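Local coordinates for ABC transporter (Thermotoga maritima, PDB 1JI0), which binds ATP and probably hydrolyses it to drive the uptake of branched-chain amino acids across the membrane, at residues L154-L168 / I185-N198. Numbering follows the deposited sequence.
With ATP (adenosine-5'-triphosphate), chain B.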
# COMPACT_ATOMS: atom_id res chain seq x y z
N LEU A 154 2.16 8.79 -5.78
CA LEU A 154 1.01 9.65 -6.02
C LEU A 154 1.09 10.38 -7.36
O LEU A 154 0.08 10.52 -8.05
CB LEU A 154 0.85 10.67 -4.89
CG LEU A 154 0.30 10.15 -3.56
CD1 LEU A 154 0.19 11.31 -2.57
CD2 LEU A 154 -1.06 9.53 -3.79
N MSE A 155 2.28 10.84 -7.73
CA MSE A 155 2.45 11.56 -8.98
C MSE A 155 2.06 10.75 -10.22
O MSE A 155 1.92 11.29 -11.31
CB MSE A 155 3.89 12.06 -9.12
CG MSE A 155 4.25 13.20 -8.18
SE MSE A 155 3.05 14.72 -8.33
CE MSE A 155 2.94 14.85 -10.25
N SER A 156 1.88 9.44 -10.05
CA SER A 156 1.49 8.59 -11.17
C SER A 156 -0.02 8.45 -11.20
O SER A 156 -0.57 7.78 -12.07
CB SER A 156 2.14 7.21 -11.06
OG SER A 156 1.46 6.40 -10.12
N ARG A 157 -0.70 9.08 -10.24
CA ARG A 157 -2.15 9.02 -10.15
C ARG A 157 -2.63 7.56 -10.22
O ARG A 157 -3.38 7.16 -11.12
CB ARG A 157 -2.76 9.86 -11.27
CG ARG A 157 -4.27 10.02 -11.21
CD ARG A 157 -4.74 11.20 -12.05
NE ARG A 157 -4.42 12.49 -11.43
CZ ARG A 157 -4.72 13.67 -11.95
NH1 ARG A 157 -5.34 13.74 -13.12
NH2 ARG A 157 -4.40 14.79 -11.31
N PRO A 158 -2.22 6.75 -9.23
CA PRO A 158 -2.55 5.32 -9.11
C PRO A 158 -4.04 5.00 -9.10
O PRO A 158 -4.84 5.76 -8.55
CB PRO A 158 -1.89 4.92 -7.78
CG PRO A 158 -0.91 6.03 -7.49
CD PRO A 158 -1.62 7.25 -7.98
N LYS A 159 -4.40 3.89 -9.72
CA LYS A 159 -5.80 3.46 -9.71
C LYS A 159 -5.95 2.63 -8.45
O LYS A 159 -7.05 2.43 -7.94
CB LYS A 159 -6.11 2.63 -10.96
CG LYS A 159 -6.20 3.45 -12.23
CD LYS A 159 -6.64 2.61 -13.41
CE LYS A 159 -6.76 3.46 -14.67
NZ LYS A 159 -7.30 2.66 -15.81
N LEU A 160 -4.82 2.15 -7.95
CA LEU A 160 -4.76 1.35 -6.73
C LEU A 160 -3.41 1.61 -6.08
O LEU A 160 -2.36 1.32 -6.68
CB LEU A 160 -4.89 -0.14 -7.05
CG LEU A 160 -5.30 -1.13 -5.95
CD1 LEU A 160 -4.32 -2.28 -5.95
CD2 LEU A 160 -5.36 -0.48 -4.57
N LEU A 161 -3.41 2.18 -4.88
CA LEU A 161 -2.16 2.45 -4.18
C LEU A 161 -1.93 1.38 -3.11
O LEU A 161 -2.73 1.25 -2.18
CB LEU A 161 -2.20 3.84 -3.53
CG LEU A 161 -1.02 4.27 -2.64
CD1 LEU A 161 0.27 4.30 -3.46
CD2 LEU A 161 -1.29 5.65 -2.05
N MSE A 162 -0.86 0.60 -3.27
CA MSE A 162 -0.53 -0.45 -2.32
C MSE A 162 0.68 0.02 -1.52
O MSE A 162 1.61 0.61 -2.08
CB MSE A 162 -0.21 -1.76 -3.04
CG MSE A 162 -1.34 -2.24 -3.96
SE MSE A 162 -1.18 -4.07 -4.53
CE MSE A 162 -2.15 -4.91 -3.12
N MSE A 163 0.67 -0.24 -0.22
CA MSE A 163 1.76 0.18 0.65
C MSE A 163 2.12 -0.94 1.62
O MSE A 163 1.25 -1.49 2.30
CB MSE A 163 1.34 1.43 1.43
CG MSE A 163 0.83 2.57 0.56
SE MSE A 163 0.29 4.13 1.62
CE MSE A 163 -1.53 4.29 1.03
N ASP A 164 3.41 -1.27 1.68
CA ASP A 164 3.88 -2.33 2.56
C ASP A 164 4.58 -1.73 3.77
O ASP A 164 5.67 -1.16 3.66
CB ASP A 164 4.84 -3.27 1.80
CG ASP A 164 5.10 -4.57 2.54
OD1 ASP A 164 4.60 -4.75 3.67
OD2 ASP A 164 5.80 -5.44 1.99
N GLU A 165 3.92 -1.85 4.92
CA GLU A 165 4.41 -1.34 6.19
C GLU A 165 4.97 0.06 6.11
O GLU A 165 6.14 0.29 6.39
CB GLU A 165 5.45 -2.30 6.76
CG GLU A 165 4.99 -3.73 6.73
CD GLU A 165 5.34 -4.48 7.98
OE1 GLU A 165 5.15 -3.91 9.07
OE2 GLU A 165 5.80 -5.64 7.87
N PRO A 166 4.13 1.03 5.73
CA PRO A 166 4.49 2.45 5.59
C PRO A 166 5.04 3.08 6.88
O PRO A 166 5.78 4.06 6.83
CB PRO A 166 3.17 3.11 5.18
CG PRO A 166 2.36 1.99 4.61
CD PRO A 166 2.69 0.83 5.49
N SER A 167 4.67 2.52 8.03
CA SER A 167 5.11 3.09 9.30
C SER A 167 6.21 2.31 10.01
O SER A 167 6.60 2.67 11.12
CB SER A 167 3.92 3.22 10.26
OG SER A 167 3.53 1.93 10.70
N LEU A 168 6.72 1.26 9.37
CA LEU A 168 7.76 0.44 9.98
C LEU A 168 8.97 1.24 10.44
O LEU A 168 9.53 2.02 9.67
CB LEU A 168 8.23 -0.64 8.99
CG LEU A 168 9.27 -1.64 9.51
CD1 LEU A 168 8.73 -2.35 10.75
CD2 LEU A 168 9.58 -2.66 8.42
N ILE A 185 -5.07 11.08 1.61
CA ILE A 185 -4.96 10.57 0.25
C ILE A 185 -6.28 9.91 -0.14
O ILE A 185 -6.82 10.15 -1.21
CB ILE A 185 -3.81 9.55 0.13
CG1 ILE A 185 -2.47 10.26 0.31
CG2 ILE A 185 -3.87 8.83 -1.23
CD1 ILE A 185 -1.30 9.34 0.42
N ASN A 186 -6.80 9.07 0.75
CA ASN A 186 -8.05 8.37 0.50
C ASN A 186 -9.23 9.32 0.39
O ASN A 186 -10.16 9.07 -0.36
CB ASN A 186 -8.35 7.36 1.61
CG ASN A 186 -9.66 6.62 1.37
OD1 ASN A 186 -9.79 5.85 0.42
ND2 ASN A 186 -10.63 6.86 2.23
N GLN A 187 -9.20 10.40 1.16
CA GLN A 187 -10.28 11.39 1.13
C GLN A 187 -10.37 12.06 -0.24
O GLN A 187 -11.40 12.66 -0.58
CB GLN A 187 -10.09 12.42 2.24
CG GLN A 187 -10.38 11.85 3.63
CD GLN A 187 -9.98 12.78 4.77
OE1 GLN A 187 -10.30 12.51 5.94
NE2 GLN A 187 -9.27 13.86 4.45
N GLU A 188 -9.30 11.97 -1.02
CA GLU A 188 -9.30 12.54 -2.36
C GLU A 188 -9.83 11.53 -3.37
O GLU A 188 -9.98 11.84 -4.55
CB GLU A 188 -7.90 13.00 -2.76
CG GLU A 188 -7.42 14.15 -1.91
CD GLU A 188 -8.40 15.31 -1.90
OE1 GLU A 188 -8.43 16.06 -0.91
OE2 GLU A 188 -9.14 15.47 -2.90
N GLY A 189 -10.12 10.31 -2.90
CA GLY A 189 -10.67 9.29 -3.77
C GLY A 189 -9.82 8.07 -4.07
O GLY A 189 -10.31 7.07 -4.58
N THR A 190 -8.54 8.14 -3.73
CA THR A 190 -7.62 7.04 -4.00
C THR A 190 -7.92 5.76 -3.22
O THR A 190 -8.06 5.78 -2.00
CB THR A 190 -6.19 7.50 -3.73
OG1 THR A 190 -5.93 8.70 -4.47
CG2 THR A 190 -5.20 6.44 -4.14
N THR A 191 -8.00 4.65 -3.94
CA THR A 191 -8.25 3.34 -3.34
C THR A 191 -6.91 2.83 -2.83
O THR A 191 -5.92 2.87 -3.56
CB THR A 191 -8.82 2.36 -4.38
OG1 THR A 191 -10.00 2.92 -4.95
CG2 THR A 191 -9.15 1.03 -3.73
N ILE A 192 -6.89 2.37 -1.59
CA ILE A 192 -5.66 1.89 -0.97
C ILE A 192 -5.71 0.49 -0.37
O ILE A 192 -6.71 0.11 0.24
CB ILE A 192 -5.23 2.86 0.17
CG1 ILE A 192 -4.95 4.25 -0.40
CG2 ILE A 192 -4.01 2.31 0.92
CD1 ILE A 192 -4.73 5.32 0.66
N LEU A 193 -4.63 -0.26 -0.56
CA LEU A 193 -4.48 -1.59 0.04
C LEU A 193 -3.25 -1.42 0.92
O LEU A 193 -2.13 -1.27 0.44
CB LEU A 193 -4.26 -2.70 -1.00
CG LEU A 193 -4.16 -4.11 -0.38
CD1 LEU A 193 -5.25 -4.30 0.64
CD2 LEU A 193 -4.31 -5.19 -1.43
N LEU A 194 -3.48 -1.42 2.23
CA LEU A 194 -2.44 -1.20 3.22
C LEU A 194 -2.07 -2.45 4.01
O LEU A 194 -2.92 -3.05 4.66
CB LEU A 194 -2.92 -0.11 4.18
CG LEU A 194 -2.10 0.28 5.41
CD1 LEU A 194 -0.83 1.02 4.97
CD2 LEU A 194 -2.94 1.17 6.32
N VAL A 195 -0.80 -2.84 3.93
CA VAL A 195 -0.30 -3.99 4.68
C VAL A 195 0.48 -3.41 5.86
O VAL A 195 1.35 -2.56 5.68
CB VAL A 195 0.64 -4.85 3.82
CG1 VAL A 195 1.39 -5.82 4.71
CG2 VAL A 195 -0.17 -5.62 2.77
N GLU A 196 0.16 -3.86 7.07
CA GLU A 196 0.82 -3.33 8.26
C GLU A 196 1.00 -4.33 9.38
O GLU A 196 0.25 -5.29 9.52
CB GLU A 196 0.06 -2.12 8.80
CG GLU A 196 0.58 -0.77 8.34
CD GLU A 196 1.94 -0.44 8.93
OE1 GLU A 196 2.42 -1.22 9.78
OE2 GLU A 196 2.53 0.59 8.56
N GLN A 197 2.03 -4.08 10.18
CA GLN A 197 2.32 -4.89 11.34
C GLN A 197 1.68 -4.11 12.49
O GLN A 197 1.25 -4.69 13.49
CB GLN A 197 3.83 -5.02 11.53
CG GLN A 197 4.25 -5.70 12.81
CD GLN A 197 5.63 -6.32 12.70
OE1 GLN A 197 6.56 -5.72 12.16
NE2 GLN A 197 5.78 -7.54 13.23
N ASN A 198 1.62 -2.79 12.33
CA ASN A 198 1.02 -1.91 13.32
C ASN A 198 -0.48 -1.98 13.07
O ASN A 198 -1.06 -1.13 12.41
CB ASN A 198 1.52 -0.47 13.13
CG ASN A 198 1.12 0.45 14.27
OD1 ASN A 198 1.78 1.46 14.53
ND2 ASN A 198 0.03 0.12 14.95
PG ATP B . 7.12 -8.22 5.57
O1G ATP B . 7.96 -7.64 6.63
O2G ATP B . 5.89 -7.46 5.25
O3G ATP B . 7.92 -8.73 4.39
PB ATP B . 5.33 -10.55 5.76
O1B ATP B . 4.60 -11.09 6.95
O2B ATP B . 4.56 -9.88 4.73
O3B ATP B . 6.49 -9.53 6.28
PA ATP B . 6.44 -12.44 3.81
O1A ATP B . 7.16 -11.53 2.91
O2A ATP B . 5.23 -13.12 3.28
O3A ATP B . 6.18 -11.72 5.21
O5' ATP B . 7.46 -13.52 4.31
C5' ATP B . 7.07 -14.53 5.24
C4' ATP B . 6.95 -15.86 4.59
O4' ATP B . 8.28 -16.25 4.17
C3' ATP B . 6.52 -16.94 5.56
O3' ATP B . 5.45 -17.71 4.98
C2' ATP B . 7.77 -17.73 5.80
O2' ATP B . 7.54 -19.10 6.12
C1' ATP B . 8.45 -17.65 4.43
N9 ATP B . 9.92 -18.00 4.37
C8 ATP B . 10.91 -17.40 3.61
N7 ATP B . 12.10 -17.90 3.75
C5 ATP B . 11.90 -18.92 4.67
C6 ATP B . 12.79 -19.87 5.26
N6 ATP B . 14.07 -19.89 4.94
N1 ATP B . 12.29 -20.77 6.15
C2 ATP B . 10.99 -20.75 6.46
N3 ATP B . 10.05 -19.91 5.98
C4 ATP B . 10.58 -19.00 5.07
O HOH W 1 -7.00 5.32 -6.63
O HOH W 2 5.02 -1.51 10.22
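Ile185, in the last turn of helix 172-187, meets Leu154 tip to tip, with Ile185 CG2 3.9 Å from Leu154 CD2; the same methyl also lies against Leu161 CD2. The chain leaves the helix through a Schellman motif at Gly189, and Thr190 lays its CG2 on Leu161 CB. Water 1 bridges Thr191 N to Pro158 O. From Thr191 O onward, 192-196 runs parallel to 160-164, with five backbone hydrogen bonds, donated in turn by Leu161, Leu193, Met163, Val195 and Glu165. Leu194 puts CD1 against the Pro166 ring, a tight 3.4 Å from CG. Val195 lies beside Asp164, on the face turned to the triphosphate. The chain of Glu196 bends at chi2 (-69°), bringing the carboxylate to Ser167 in the 165-168 turn: OE2 takes Ser167 N at 2.9 Å, nearly straight on, and Ser167 OG at 2.7 Å from above the carboxylate plane, while OE1 accepts Gln197 N and Asn198 N from opposite faces. Water 2 donates to both Glu196 OE1 and Glu165 OE1, linking the two carboxylates. With an alanine in place of Glu196, Ser167 N and OG would probably lose this acceptor, and the turn beside Glu165, whose OE2 lies 3.2 Å from ATP O1G, would be held less firmly. This beta-alpha-beta unit, packed against the Walker A helix 45-52 through Met162 and Val195, is central to the P-loop NTPase sheet, flanked by strands 83-86 and 34-38.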